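Local coordinates for RmpD (Hexulose-6-phosphate synthase) (Streptococcus mutans, PDB 3EXR), which belongs to the orotidine 5'-phosphate decarboxylase/HUMPS family of TIM-barrel proteins, at residues Q4-L8 with F212-K217; S26-V31 with P205-R210; E47-R53 with N78-D84; S136-Q142 with F169-G175. All coordinates share one frame; numbering follows the deposited sequence.

Contact 1. Residues Q4-L8 with F212-K217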
loop_
_atom_site.group_PDB
_atom_site.type_symbol
_atom_site.label_atom_id
_atom_site.label_comp_id
_atom_site.label_asym_id
_atom_site.label_seq_id
_atom_site.Cartn_x
_atom_site.Cartn_y
_atom_site.Cartn_z
ATOM N N GLN A 4 -7.778 -27.212 12.017
ATOM C CA GLN A 4 -6.377 -27.040 12.365
ATOM C C GLN A 4 -6.253 -26.005 13.476
ATOM O O GLN A 4 -7.182 -25.246 13.747
ATOM C CB GLN A 4 -5.555 -26.620 11.138
ATOM C CG GLN A 4 -6.070 -25.382 10.426
ATOM C CD GLN A 4 -5.236 -25.027 9.222
ATOM O OE1 GLN A 4 -4.924 -25.895 8.398
ATOM N NE2 GLN A 4 -4.857 -23.747 9.111
ATOM N N LEU A 5 -5.094 -25.985 14.109
ATOM C CA LEU A 5 -4.791 -24.989 15.114
ATOM C C LEU A 5 -4.602 -23.611 14.468
ATOM O O LEU A 5 -4.255 -23.512 13.282
ATOM C CB LEU A 5 -3.494 -25.354 15.803
ATOM C CG LEU A 5 -3.454 -26.546 16.758
ATOM C CD1 LEU A 5 -2.045 -26.703 17.287
ATOM C CD2 LEU A 5 -4.424 -26.329 17.894
ATOM N N PRO A 6 -4.796 -22.537 15.237
ATOM C CA PRO A 6 -4.381 -21.231 14.698
ATOM C C PRO A 6 -2.918 -21.258 14.268
ATOM O O PRO A 6 -2.086 -21.850 14.960
ATOM C CB PRO A 6 -4.564 -20.272 15.875
ATOM C CG PRO A 6 -5.668 -20.948 16.729
ATOM C CD PRO A 6 -5.380 -22.434 16.587
ATOM N N ASN A 7 -2.620 -20.573 13.157
ATOM C CA ASN A 7 -1.267 -20.429 12.671
ATOM C C ASN A 7 -0.519 -19.412 13.520
ATOM O O ASN A 7 -1.114 -18.490 14.067
ATOM C CB ASN A 7 -1.271 -19.906 11.231
ATOM C CG ASN A 7 -1.772 -20.909 10.210
ATOM O OD1 ASN A 7 -2.566 -20.540 9.322
ATOM N ND2 ASN A 7 -1.293 -22.154 10.274
ATOM N N LEU A 8 0.796 -19.599 13.625
ATOM C CA LEU A 8 1.704 -18.572 14.050
ATOM C C LEU A 8 2.377 -18.010 12.799
ATOM O O LEU A 8 3.031 -18.743 12.055
ATOM C CB LEU A 8 2.774 -19.133 14.984
ATOM C CG LEU A 8 3.887 -18.133 15.336
ATOM C CD1 LEU A 8 3.360 -16.798 15.874
ATOM C CD2 LEU A 8 4.879 -18.726 16.293
ATOM N N PHE A 212 5.168 -19.627 21.921
ATOM C CA PHE A 212 3.938 -19.019 21.452
ATOM C C PHE A 212 3.063 -20.114 20.820
ATOM O O PHE A 212 1.875 -20.232 21.141
ATOM C CB PHE A 212 4.297 -17.921 20.437
ATOM C CG PHE A 212 3.187 -16.949 20.127
ATOM C CD1 PHE A 212 3.266 -15.635 20.564
ATOM C CD2 PHE A 212 2.137 -17.312 19.304
ATOM C CE1 PHE A 212 2.261 -14.720 20.238
ATOM C CE2 PHE A 212 1.129 -16.397 18.979
ATOM C CZ PHE A 212 1.209 -15.095 19.449
ATOM N N LYS A 213 3.668 -20.957 19.976
ATOM C CA LYS A 213 2.934 -22.033 19.327
ATOM C C LYS A 213 2.484 -23.101 20.360
ATOM O O LYS A 213 1.383 -23.681 20.220
ATOM C CB LYS A 213 3.766 -22.620 18.168
ATOM C CG LYS A 213 3.068 -23.664 17.346
ATOM C CD LYS A 213 2.169 -23.040 16.283
ATOM C CE LYS A 213 1.150 -24.044 15.784
ATOM N NZ LYS A 213 0.153 -23.416 14.870
ATOM N N ASP A 214 3.303 -23.339 21.400
ATOM C CA ASP A 214 2.945 -24.269 22.477
ATOM C C ASP A 214 1.637 -23.807 23.163
ATOM O O ASP A 214 0.767 -24.614 23.505
ATOM C CB ASP A 214 4.054 -24.353 23.547
ATOM C CG ASP A 214 5.269 -25.157 23.127
ATOM O OD1 ASP A 214 5.221 -25.925 22.152
ATOM O OD2 ASP A 214 6.325 -25.040 23.800
ATOM N N GLU A 215 1.511 -22.506 23.380
ATOM C CA GLU A 215 0.347 -21.944 24.048
ATOM C C GLU A 215 -0.891 -21.970 23.145
ATOM O O GLU A 215 -2.004 -22.217 23.615
ATOM C CB GLU A 215 0.652 -20.533 24.552
ATOM C CG GLU A 215 -0.507 -19.840 25.234
ATOM C CD GLU A 215 -0.837 -20.423 26.618
ATOM O OE1 GLU A 215 -0.275 -21.486 26.993
ATOM O OE2 GLU A 215 -1.677 -19.808 27.326
ATOM N N ILE A 216 -0.703 -21.696 21.851
ATOM C CA ILE A 216 -1.769 -21.922 20.877
ATOM C C ILE A 216 -2.261 -23.378 20.989
ATOM O O ILE A 216 -3.444 -23.615 21.066
ATOM C CB ILE A 216 -1.295 -21.636 19.430
ATOM C CG1 ILE A 216 -1.066 -20.138 19.227
ATOM C CG2 ILE A 216 -2.300 -22.186 18.433
ATOM C CD1 ILE A 216 -0.399 -19.806 17.852
ATOM N N LYS A 217 -1.333 -24.334 21.023
ATOM C CA LYS A 217 -1.683 -25.758 21.174
ATOM C C LYS A 217 -2.418 -26.034 22.487
ATOM O O LYS A 217 -3.361 -26.842 22.522
ATOM C CB LYS A 217 -0.430 -26.632 21.095
ATOM C CG LYS A 217 -0.698 -28.130 20.967
ATOM C CD LYS A 217 0.533 -28.824 20.406
ATOM C CE LYS A 217 0.530 -30.326 20.664
ATOM N NZ LYS A 217 1.743 -30.952 20.030
#
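Leu-5, Pro-6 and Leu-8 pack against Lys-213, Ile-216 and Phe-212 in a mostly apolar, buried contact that fastens the N-terminal entry into the first barrel strand to the last helix of the chain, with one lysine-to-carbonyl hydrogen bond in its midst. Ile-216 is at the middle of the apolar part: its CG2 methyl lies against the proline ring, 3.6 Å from Pro-6 CD, while its CD1 reaches on toward Leu-8, the two side chains of Pro-6 and Ile-216 running past each other in opposite senses. Further along, Leu-8 CD1 meets the Phe-212 ring obliquely, 3.7 Å from its CD2. At the solvent side Leu-5 CD1 touches the backbone and first carbons of Lys-217.

Lys-213 works differently. Its chain leaves with CG anti to the backbone N and then bends at chi2 (83°), which carries the ammonium across to the N-terminal segment, where NZ bonds to Pro-6 O at 2.7 Å, tilted 21° from the carbonyl plane. NZ also forms a salt bridge with Asp-32, whose carboxylate in turn accepts from Leu-8 N. Phe-193 of strand 192-195 touches Pro-6, Phe-212 and Ile-216, and Trp-220, farther along helix 205-220, packs on Leu-5 and Pro-6.

Contact 2. Residues S26-V31 with P205-R210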
loop_
_atom_site.group_PDB
_atom_site.type_symbol
_atom_site.label_atom_id
_atom_site.label_comp_id
_atom_site.label_asym_id
_atom_site.label_seq_id
_atom_site.Cartn_x
_atom_site.Cartn_y
_atom_site.Cartn_z
ATOM N N SER A 26 15.955 -16.763 11.802
ATOM C CA SER A 26 15.933 -16.996 13.258
ATOM C C SER A 26 14.706 -17.734 13.759
ATOM O O SER A 26 14.790 -18.421 14.776
ATOM C CB SER A 26 16.110 -15.682 14.035
ATOM O OG SER A 26 14.945 -14.863 14.009
ATOM N N VAL A 27 13.556 -17.539 13.101
ATOM C CA VAL A 27 12.281 -18.103 13.561
ATOM C C VAL A 27 11.574 -19.040 12.585
ATOM O O VAL A 27 10.611 -19.713 12.956
ATOM C CB VAL A 27 11.248 -17.018 13.996
ATOM C CG1 VAL A 27 11.770 -16.154 15.104
ATOM C CG2 VAL A 27 10.769 -16.170 12.838
ATOM N N GLY A 28 12.049 -19.089 11.350
ATOM C CA GLY A 28 11.351 -19.772 10.268
ATOM C C GLY A 28 10.874 -21.178 10.565
ATOM O O GLY A 28 9.736 -21.530 10.289
ATOM N N ASN A 29 11.735 -21.985 11.156
ATOM C CA ASN A 29 11.392 -23.371 11.413
ATOM C C ASN A 29 10.278 -23.532 12.440
ATOM O O ASN A 29 9.620 -24.574 12.504
ATOM C CB ASN A 29 12.635 -24.134 11.864
ATOM C CG ASN A 29 13.605 -24.397 10.726
ATOM O OD1 ASN A 29 13.279 -24.214 9.532
ATOM N ND2 ASN A 29 14.806 -24.852 11.081
ATOM N N GLU A 30 10.080 -22.503 13.252
ATOM C CA GLU A 30 9.134 -22.569 14.354
ATOM C C GLU A 30 7.767 -21.979 14.050
ATOM O O GLU A 30 6.843 -22.132 14.847
ATOM C CB GLU A 30 9.715 -21.880 15.580
ATOM C CG GLU A 30 11.064 -22.433 16.029
ATOM C CD GLU A 30 11.016 -23.897 16.461
ATOM O OE1 GLU A 30 9.976 -24.349 16.993
ATOM O OE2 GLU A 30 12.040 -24.599 16.261
ATOM N N VAL A 31 7.633 -21.301 12.908
ATOM C CA VAL A 31 6.382 -20.635 12.550
ATOM C C VAL A 31 5.717 -21.352 11.399
ATOM O O VAL A 31 6.344 -22.175 10.726
ATOM C CB VAL A 31 6.593 -19.113 12.213
ATOM C CG1 VAL A 31 7.340 -18.435 13.365
ATOM C CG2 VAL A 31 7.331 -18.913 10.899
ATOM N N PRO A 205 14.847 -16.031 19.667
ATOM C CA PRO A 205 13.650 -15.949 18.838
ATOM C C PRO A 205 13.009 -17.304 18.556
ATOM O O PRO A 205 11.789 -17.422 18.672
ATOM C CB PRO A 205 14.166 -15.268 17.562
ATOM C CG PRO A 205 15.334 -14.512 18.021
ATOM C CD PRO A 205 15.997 -15.362 19.025
ATOM N N ALA A 206 13.800 -18.329 18.254
ATOM C CA ALA A 206 13.226 -19.632 17.987
ATOM C C ALA A 206 12.470 -20.200 19.213
ATOM O O ALA A 206 11.396 -20.783 19.070
ATOM C CB ALA A 206 14.306 -20.585 17.474
ATOM N N GLY A 207 13.043 -20.006 20.401
ATOM C CA GLY A 207 12.438 -20.463 21.651
ATOM C C GLY A 207 11.150 -19.693 21.915
ATOM O O GLY A 207 10.145 -20.288 22.284
ATOM N N ALA A 208 11.161 -18.380 21.659
ATOM C CA ALA A 208 9.974 -17.548 21.875
ATOM C C ALA A 208 8.863 -17.925 20.905
ATOM O O ALA A 208 7.706 -18.041 21.303
ATOM C CB ALA A 208 10.320 -16.086 21.807
ATOM N N ALA A 209 9.236 -18.202 19.660
ATOM C CA ALA A 209 8.289 -18.661 18.651
ATOM C C ALA A 209 7.669 -19.994 19.055
ATOM O O ALA A 209 6.445 -20.153 19.008
ATOM C CB ALA A 209 8.956 -18.769 17.261
ATOM N N ARG A 210 8.506 -20.944 19.486
ATOM C CA ARG A 210 7.972 -22.236 19.908
ATOM C C ARG A 210 7.058 -22.118 21.130
ATOM O O ARG A 210 6.070 -22.843 21.209
ATOM C CB ARG A 210 9.099 -23.225 20.181
ATOM C CG ARG A 210 8.599 -24.622 20.377
ATOM C CD ARG A 210 9.725 -25.553 20.755
ATOM N NE ARG A 210 10.600 -25.723 19.601
ATOM C CZ ARG A 210 11.778 -26.339 19.636
ATOM N NH1 ARG A 210 12.209 -26.890 20.762
ATOM N NH2 ARG A 210 12.509 -26.436 18.554
HETATM O O HOH W 1 16.610 -18.176 16.917
#
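Glu-30 and Arg-210 face each other obliquely, their carboxylate and guanidinium planes 54° apart, and form a two-pronged, side-on salt bridge. Arg-210 NE reaches Glu-30 OE1 at 3.0 Å along a nearly straight bond (169°), with the oxygen in the guanidinium plane; NH2 reaches Glu-30 OE2, also at 3.0 Å. Both oxygens are approached from above the carboxylate plane. The glutamate gets there by bending at chi2 (-63°), and the arginine by staying extended to CD and turning at chi3. Two bonds to two oxygens should limit rotation of either group.

Beneath the bridge the packing is close and small. Glu-30 CB sits 3.6 Å from Ala-209 CB, and Glu-30 CG touches Ala-206 O (3.5 Å). Val-27 meets Pro-205 at about a right angle, its CG1 methyl 3.5 Å from the ring carbon CB. A water ties the backbones at this end, donating to Ser-26 O and accepting from Ala-206 N, while Ser-26 OG bonds back to Ala-23 O.

The last part of helix 17-27 and the residues that follow it lie against the first turns of helix 205-220. Ile-199 of helix 197-200 touches both Val-27 and Ala-209, and Val-10 of strand 7-12 lies against Val-27 and Val-31.

Contact 3. Residues E47-R53 with N78-D84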
loop_
_atom_site.group_PDB
_atom_site.type_symbol
_atom_site.label_atom_id
_atom_site.label_comp_id
_atom_site.label_asym_id
_atom_site.label_seq_id
_atom_site.Cartn_x
_atom_site.Cartn_y
_atom_site.Cartn_z
ATOM N N GLU A 47 12.157 -9.444 -4.776
ATOM C CA GLU A 47 13.120 -10.537 -4.771
ATOM C C GLU A 47 13.148 -11.213 -3.375
ATOM O O GLU A 47 13.343 -12.407 -3.261
ATOM C CB GLU A 47 14.506 -10.128 -5.264
ATOM C CG GLU A 47 15.465 -11.312 -5.362
ATOM C CD GLU A 47 16.805 -11.003 -6.006
ATOM O OE1 GLU A 47 17.291 -9.855 -5.931
ATOM O OE2 GLU A 47 17.399 -11.961 -6.546
ATOM N N LEU A 48 12.888 -10.434 -2.338
ATOM C CA LEU A 48 12.787 -10.973 -0.984
ATOM C C LEU A 48 11.820 -12.153 -0.924
ATOM O O LEU A 48 12.096 -13.160 -0.232
ATOM C CB LEU A 48 12.353 -9.880 0.002
ATOM C CG LEU A 48 12.059 -10.322 1.449
ATOM C CD1 LEU A 48 13.276 -10.899 2.121
ATOM C CD2 LEU A 48 11.519 -9.165 2.266
ATOM N N VAL A 49 10.696 -12.043 -1.630
ATOM C CA VAL A 49 9.700 -13.127 -1.602
ATOM C C VAL A 49 10.326 -14.434 -2.099
ATOM O O VAL A 49 10.134 -15.493 -1.523
ATOM C CB VAL A 49 8.441 -12.780 -2.441
ATOM C CG1 VAL A 49 7.480 -13.949 -2.512
ATOM C CG2 VAL A 49 7.736 -11.564 -1.851
ATOM N N GLU A 50 11.069 -14.325 -3.188
ATOM C CA GLU A 50 11.760 -15.471 -3.778
ATOM C C GLU A 50 12.863 -16.056 -2.861
ATOM O O GLU A 50 13.021 -17.272 -2.760
ATOM C CB GLU A 50 12.318 -15.077 -5.145
ATOM C CG GLU A 50 12.821 -16.239 -5.973
ATOM C CD GLU A 50 13.079 -15.897 -7.440
ATOM O OE1 GLU A 50 12.519 -14.918 -7.942
ATOM O OE2 GLU A 50 13.823 -16.662 -8.095
ATOM N N VAL A 51 13.597 -15.189 -2.184
ATOM C CA VAL A 51 14.620 -15.629 -1.233
ATOM C C VAL A 51 13.944 -16.407 -0.098
ATOM O O VAL A 51 14.442 -17.452 0.291
ATOM C CB VAL A 51 15.432 -14.440 -0.685
ATOM C CG1 VAL A 51 16.323 -14.848 0.482
ATOM C CG2 VAL A 51 16.255 -13.783 -1.818
ATOM N N LEU A 52 12.823 -15.897 0.385
ATOM C CA LEU A 52 12.114 -16.568 1.470
ATOM C C LEU A 52 11.604 -17.927 1.015
ATOM O O LEU A 52 11.669 -18.881 1.771
ATOM C CB LEU A 52 10.979 -15.723 2.016
ATOM C CG LEU A 52 11.400 -14.444 2.719
ATOM C CD1 LEU A 52 10.208 -13.572 3.012
ATOM C CD2 LEU A 52 12.164 -14.763 4.016
ATOM N N ARG A 53 11.106 -18.008 -0.220
ATOM C CA ARG A 53 10.623 -19.269 -0.774
ATOM C C ARG A 53 11.731 -20.301 -0.883
ATOM O O ARG A 53 11.523 -21.464 -0.587
ATOM C CB ARG A 53 9.927 -19.042 -2.104
ATOM C CG ARG A 53 9.492 -20.308 -2.848
ATOM C CD ARG A 53 8.657 -21.261 -2.039
ATOM N NE ARG A 53 7.323 -20.705 -1.892
ATOM C CZ ARG A 53 6.528 -20.861 -0.843
ATOM N NH1 ARG A 53 6.944 -21.533 0.214
ATOM N NH2 ARG A 53 5.330 -20.284 -0.845
ATOM N N ASN A 78 4.080 -10.898 -7.500
ATOM C CA ASN A 78 4.481 -11.573 -6.272
ATOM C C ASN A 78 4.250 -13.071 -6.305
ATOM O O ASN A 78 5.005 -13.783 -5.672
ATOM C CB ASN A 78 3.808 -10.934 -5.064
ATOM C CG ASN A 78 4.384 -9.581 -4.759
ATOM O OD1 ASN A 78 5.418 -9.477 -4.111
ATOM N ND2 ASN A 78 3.747 -8.539 -5.280
ATOM N N ALA A 79 3.261 -13.543 -7.063
ATOM C CA ALA A 79 3.017 -14.987 -7.221
ATOM C C ALA A 79 4.157 -15.648 -7.990
ATOM O O ALA A 79 4.565 -16.766 -7.668
ATOM C CB ALA A 79 1.699 -15.232 -7.939
ATOM N N VAL A 80 4.699 -14.972 -9.003
ATOM C CA VAL A 80 5.816 -15.572 -9.735
ATOM C C VAL A 80 7.074 -15.678 -8.872
ATOM O O VAL A 80 7.926 -16.504 -9.144
ATOM C CB VAL A 80 6.118 -14.851 -11.067
ATOM C CG1 VAL A 80 4.910 -14.890 -11.990
ATOM C CG2 VAL A 80 6.597 -13.438 -10.840
ATOM N N ARG A 81 7.175 -14.852 -7.819
ATOM C CA ARG A 81 8.297 -14.903 -6.856
ATOM C C ARG A 81 8.101 -16.043 -5.856
ATOM O O ARG A 81 9.025 -16.402 -5.138
ATOM C CB ARG A 81 8.398 -13.574 -6.090
ATOM C CG ARG A 81 8.891 -12.376 -6.888
ATOM C CD ARG A 81 10.351 -12.486 -7.201
ATOM N NE ARG A 81 10.889 -11.232 -7.715
ATOM C CZ ARG A 81 12.124 -11.097 -8.187
ATOM N NH1 ARG A 81 12.921 -12.143 -8.267
ATOM N NH2 ARG A 81 12.561 -9.912 -8.595
ATOM N N GLY A 82 6.893 -16.583 -5.811
ATOM C CA GLY A 82 6.557 -17.687 -4.900
ATOM C C GLY A 82 5.577 -17.399 -3.753
ATOM O O GLY A 82 5.385 -18.261 -2.896
ATOM N N ALA A 83 4.948 -16.218 -3.714
ATOM C CA ALA A 83 3.959 -15.949 -2.667
ATOM C C ALA A 83 2.760 -16.881 -2.707
ATOM O O ALA A 83 2.271 -17.261 -3.793
ATOM C CB ALA A 83 3.463 -14.500 -2.723
ATOM N N ASP A 84 2.252 -17.201 -1.514
ATOM C CA ASP A 84 0.960 -17.883 -1.385
ATOM C C ASP A 84 -0.203 -16.915 -1.189
ATOM O O ASP A 84 -1.233 -17.010 -1.873
ATOM C CB ASP A 84 1.021 -18.855 -0.207
ATOM C CG ASP A 84 2.015 -19.983 -0.438
ATOM O OD1 ASP A 84 1.970 -20.648 -1.517
ATOM O OD2 ASP A 84 2.839 -20.236 0.459
HETATM O O HOH W 2 15.739 -12.515 -9.161
HETATM O O HOH W 3 10.544 -14.839 -10.258
#
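Two successive bends, chi2 at 53° and chi3 at 74°, fold the Arg-53 side chain round so that its guanidinium edge comes up to the turn at Gly-82; in Arg-81 a bend at chi2 (-71°) lays the chain across helix 47-55. Arg-53 grips Gly-82 O with two nitrogens: NH2 at 2.9 Å, nearly along the C=O axis, and NE at a longer 3.3 Å. The same NH2 makes a salt bridge to Asp-84 OD2 at 2.8 Å, meeting that oxygen from above the carboxylate plane. Asp-84 OD2 also bridges to Lys-111, so the buried carboxylate is shared between two cations, which would be expected to favour its charged form; Arg-53 NH1 bonds separately to Lys-59 O.

At the other end Arg-81 NH1 makes a salt bridge to Glu-50 OE1 at 2.8 Å, the oxygen in the guanidinium plane. Glu-47 CA sits over the centre of one face of that group, 3.6 Å from CZ of Arg-81, and Ser-46 OG takes the NE hydrogen. Between the arginines, Val-49 CG1 wedges against Arg-81 CB (3.7 Å) and Ala-83.

Gly-82, with positive phi, closes helix 71-79 in a Schellman motif, and the chain then passes through Ala-83 and Asp-84 to strand 85-89. This is a helix-to-strand turn of the beta/alpha barrel, clasped by the preceding helix 47-55.

Contact 4. Residues S136-Q142 with F169-G175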
loop_
_atom_site.group_PDB
_atom_site.type_symbol
_atom_site.label_atom_id
_atom_site.label_comp_id
_atom_site.label_asym_id
_atom_site.label_seq_id
_atom_site.Cartn_x
_atom_site.Cartn_y
_atom_site.Cartn_z
ATOM N N SER A 136 -11.915 -14.424 1.397
ATOM C CA SER A 136 -12.437 -14.838 2.703
ATOM C C SER A 136 -11.408 -14.848 3.802
ATOM O O SER A 136 -11.558 -15.573 4.765
ATOM C CB SER A 136 -13.140 -16.196 2.591
ATOM O OG SER A 136 -12.251 -17.219 2.229
ATOM N N GLN A 137 -10.354 -14.039 3.641
ATOM C CA GLN A 137 -9.406 -13.747 4.718
ATOM C C GLN A 137 -9.366 -12.253 4.963
ATOM O O GLN A 137 -9.365 -11.448 4.007
ATOM C CB GLN A 137 -7.998 -14.223 4.373
ATOM C CG GLN A 137 -7.804 -15.715 4.399
ATOM C CD GLN A 137 -6.330 -16.075 4.514
ATOM O OE1 GLN A 137 -5.683 -15.697 5.489
ATOM N NE2 GLN A 137 -5.802 -16.820 3.536
ATOM N N ALA A 138 -9.298 -11.887 6.233
ATOM C CA ALA A 138 -9.198 -10.492 6.659
ATOM C C ALA A 138 -8.211 -10.367 7.794
ATOM O O ALA A 138 -8.128 -11.253 8.648
ATOM C CB ALA A 138 -10.544 -9.966 7.083
ATOM N N ILE A 139 -7.475 -9.249 7.807
ATOM C CA ILE A 139 -6.470 -9.006 8.841
ATOM C C ILE A 139 -6.961 -7.870 9.726
ATOM O O ILE A 139 -7.114 -6.732 9.269
ATOM C CB ILE A 139 -5.108 -8.549 8.221
ATOM C CG1 ILE A 139 -4.674 -9.395 7.006
ATOM C CG2 ILE A 139 -4.052 -8.475 9.291
ATOM C CD1 ILE A 139 -4.601 -10.839 7.236
ATOM N N TYR A 140 -7.182 -8.189 10.992
ATOM C CA TYR A 140 -7.699 -7.239 11.975
ATOM C C TYR A 140 -6.586 -6.818 12.943
ATOM O O TYR A 140 -5.931 -7.679 13.531
ATOM C CB TYR A 140 -8.896 -7.855 12.751
ATOM C CG TYR A 140 -9.663 -6.841 13.556
ATOM C CD1 TYR A 140 -10.852 -6.295 13.070
ATOM C CD2 TYR A 140 -9.178 -6.388 14.790
ATOM C CE1 TYR A 140 -11.541 -5.316 13.779
ATOM C CE2 TYR A 140 -9.861 -5.403 15.507
ATOM C CZ TYR A 140 -11.049 -4.881 14.990
ATOM O OH TYR A 140 -11.742 -3.937 15.690
ATOM N N HIS A 141 -6.386 -5.501 13.087
ATOM C CA HIS A 141 -5.376 -4.908 13.957
ATOM C C HIS A 141 -5.980 -4.432 15.258
ATOM O O HIS A 141 -7.043 -3.796 15.259
ATOM C CB HIS A 141 -4.756 -3.680 13.272
ATOM C CG HIS A 141 -3.937 -4.017 12.066
ATOM N ND1 HIS A 141 -4.484 -4.404 10.858
ATOM C CD2 HIS A 141 -2.599 -4.026 11.894
ATOM C CE1 HIS A 141 -3.508 -4.635 9.998
ATOM N NE2 HIS A 141 -2.354 -4.423 10.609
ATOM N N GLN A 142 -5.294 -4.695 16.372
ATOM C CA GLN A 142 -5.718 -4.080 17.625
ATOM C C GLN A 142 -5.870 -2.564 17.441
ATOM O O GLN A 142 -5.072 -1.895 16.755
ATOM C CB GLN A 142 -4.752 -4.367 18.770
ATOM C CG GLN A 142 -5.442 -4.105 20.102
ATOM C CD GLN A 142 -4.546 -4.180 21.325
ATOM O OE1 GLN A 142 -3.339 -4.433 21.226
ATOM N NE2 GLN A 142 -5.141 -3.947 22.501
ATOM N N PHE A 169 -15.329 -15.293 7.430
ATOM C CA PHE A 169 -13.888 -14.992 7.304
ATOM C C PHE A 169 -12.983 -15.883 8.130
ATOM O O PHE A 169 -13.291 -16.229 9.301
ATOM C CB PHE A 169 -13.583 -13.527 7.644
ATOM C CG PHE A 169 -14.041 -12.549 6.591
ATOM C CD1 PHE A 169 -13.226 -12.226 5.510
ATOM C CD2 PHE A 169 -15.298 -11.972 6.669
ATOM C CE1 PHE A 169 -13.641 -11.326 4.528
ATOM C CE2 PHE A 169 -15.730 -11.069 5.707
ATOM C CZ PHE A 169 -14.900 -10.731 4.635
ATOM N N ARG A 170 -11.840 -16.226 7.535
ATOM C CA ARG A 170 -10.675 -16.649 8.306
ATOM C C ARG A 170 -9.948 -15.374 8.704
ATOM O O ARG A 170 -9.401 -14.679 7.849
ATOM C CB ARG A 170 -9.784 -17.597 7.502
ATOM C CG ARG A 170 -10.277 -19.067 7.534
ATOM C CD ARG A 170 -9.676 -19.913 6.399
ATOM N NE ARG A 170 -10.091 -19.364 5.109
ATOM C CZ ARG A 170 -9.329 -19.253 4.025
ATOM N NH1 ARG A 170 -8.101 -19.736 3.985
ATOM N NH2 ARG A 170 -9.845 -18.665 2.962
ATOM N N VAL A 171 -9.994 -15.059 9.991
ATOM C CA VAL A 171 -9.500 -13.801 10.512
ATOM C C VAL A 171 -8.107 -13.964 11.141
ATOM O O VAL A 171 -7.865 -14.819 11.982
ATOM C CB VAL A 171 -10.493 -13.182 11.526
ATOM C CG1 VAL A 171 -9.939 -11.918 12.171
ATOM C CG2 VAL A 171 -11.819 -12.904 10.838
ATOM N N SER A 172 -7.169 -13.146 10.678
ATOM C CA SER A 172 -5.877 -13.033 11.307
ATOM C C SER A 172 -5.897 -11.819 12.216
ATOM O O SER A 172 -6.499 -10.796 11.873
ATOM C CB SER A 172 -4.783 -12.825 10.260
ATOM O OG SER A 172 -4.650 -13.935 9.440
ATOM N N VAL A 173 -5.262 -11.923 13.390
ATOM C CA VAL A 173 -5.150 -10.764 14.264
ATOM C C VAL A 173 -3.678 -10.383 14.446
ATOM O O VAL A 173 -2.777 -11.233 14.375
ATOM C CB VAL A 173 -5.836 -10.988 15.653
ATOM C CG1 VAL A 173 -7.315 -11.198 15.537
ATOM C CG2 VAL A 173 -5.201 -12.160 16.372
ATOM N N THR A 174 -3.445 -9.098 14.689
ATOM C CA THR A 174 -2.099 -8.590 14.936
ATOM C C THR A 174 -2.145 -7.446 15.907
ATOM O O THR A 174 -3.152 -6.722 15.968
ATOM C CB THR A 174 -1.422 -8.168 13.622
ATOM O OG1 THR A 174 -0.035 -7.892 13.869
ATOM C CG2 THR A 174 -2.025 -6.909 13.036
ATOM N N GLY A 175 -1.071 -7.300 16.694
ATOM C CA GLY A 175 -0.982 -6.268 17.730
ATOM C C GLY A 175 -1.329 -6.815 19.100
ATOM O O GLY A 175 -2.320 -7.505 19.238
HETATM O O HOH W 4 -12.943 -18.673 5.061
HETATM O O HOH W 5 -6.560 -14.293 7.542
#
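The Arg-170 guanidinium lies with one face over Gln-137 CG, 3.9 Å from Arg-170 CZ, the carbon set off toward the rim of the group. The bend at chi3 (-62°) turns its edge to Ser-136, whose OG accepts from NH2 at 2.9 Å with the oxygen in the guanidinium plane. Water bonds to NE, and Glu-113 takes both Arg-170 NH2 and Gln-137 NE2, tying strand 113-117 into the cluster.

Beyond this end the two strands run parallel in full register, neighbours in the TIM barrel joined by a beta-alpha-beta crossover through helices 144-149 and 155-167. Tyr-140 N to Ser-172 O (2.8 Å, 176°) is the straightest of the backbone bonds, which continue to Gln-142 N on Thr-174 O. On the side with Gln-137 and Ser-172, a second water gives to Gln-137 OE1 (2.6 Å) and Arg-170 O and takes from Ser-172 OG; Gln-137 OE1 also accepts from Gln-115. Ile-139 CD1 packs 3.6 Å from Ser-172 CB. On the other side Ala-138 CB meets the Phe-169 ring, and Tyr-140 OH hydrogen-bonds to Asp-157 OD1.

The face bearing Gln-137, Ile-139 and Ser-172 thus mixes polar and apolar groups, with Gln-137 and Ser-172 satisfied through the water, Gln-115 and Glu-113, whereas Phe-169 packs on helix 124-132 and Tyr-140 and Val-171 on helix 155-167.

How the contacts relate
All four contacts belong to one eight-stranded parallel beta/alpha barrel. Contacts 1 and 2 are neighbours, their centres 12 Å apart: both use helix 205-220, and they touch where Leu-8 CD2 lies 3.4 Å from Ala-209 O. That helix therefore meets both the first strand and the end of the first helix, joining the two ends of the chain. Contact 1 encloses the other three in sequence, and contact 2 encloses contacts 3 and 4, which follow in series. Contact 3 sits about 25 Å from contact 1 and 22 Å from contact 4, centre to centre, and touches neither. Contact 4, closest of the four to the centre of the fold (about 7 Å), pairs the sixth and seventh strands of the sheet that contact 1 also reaches.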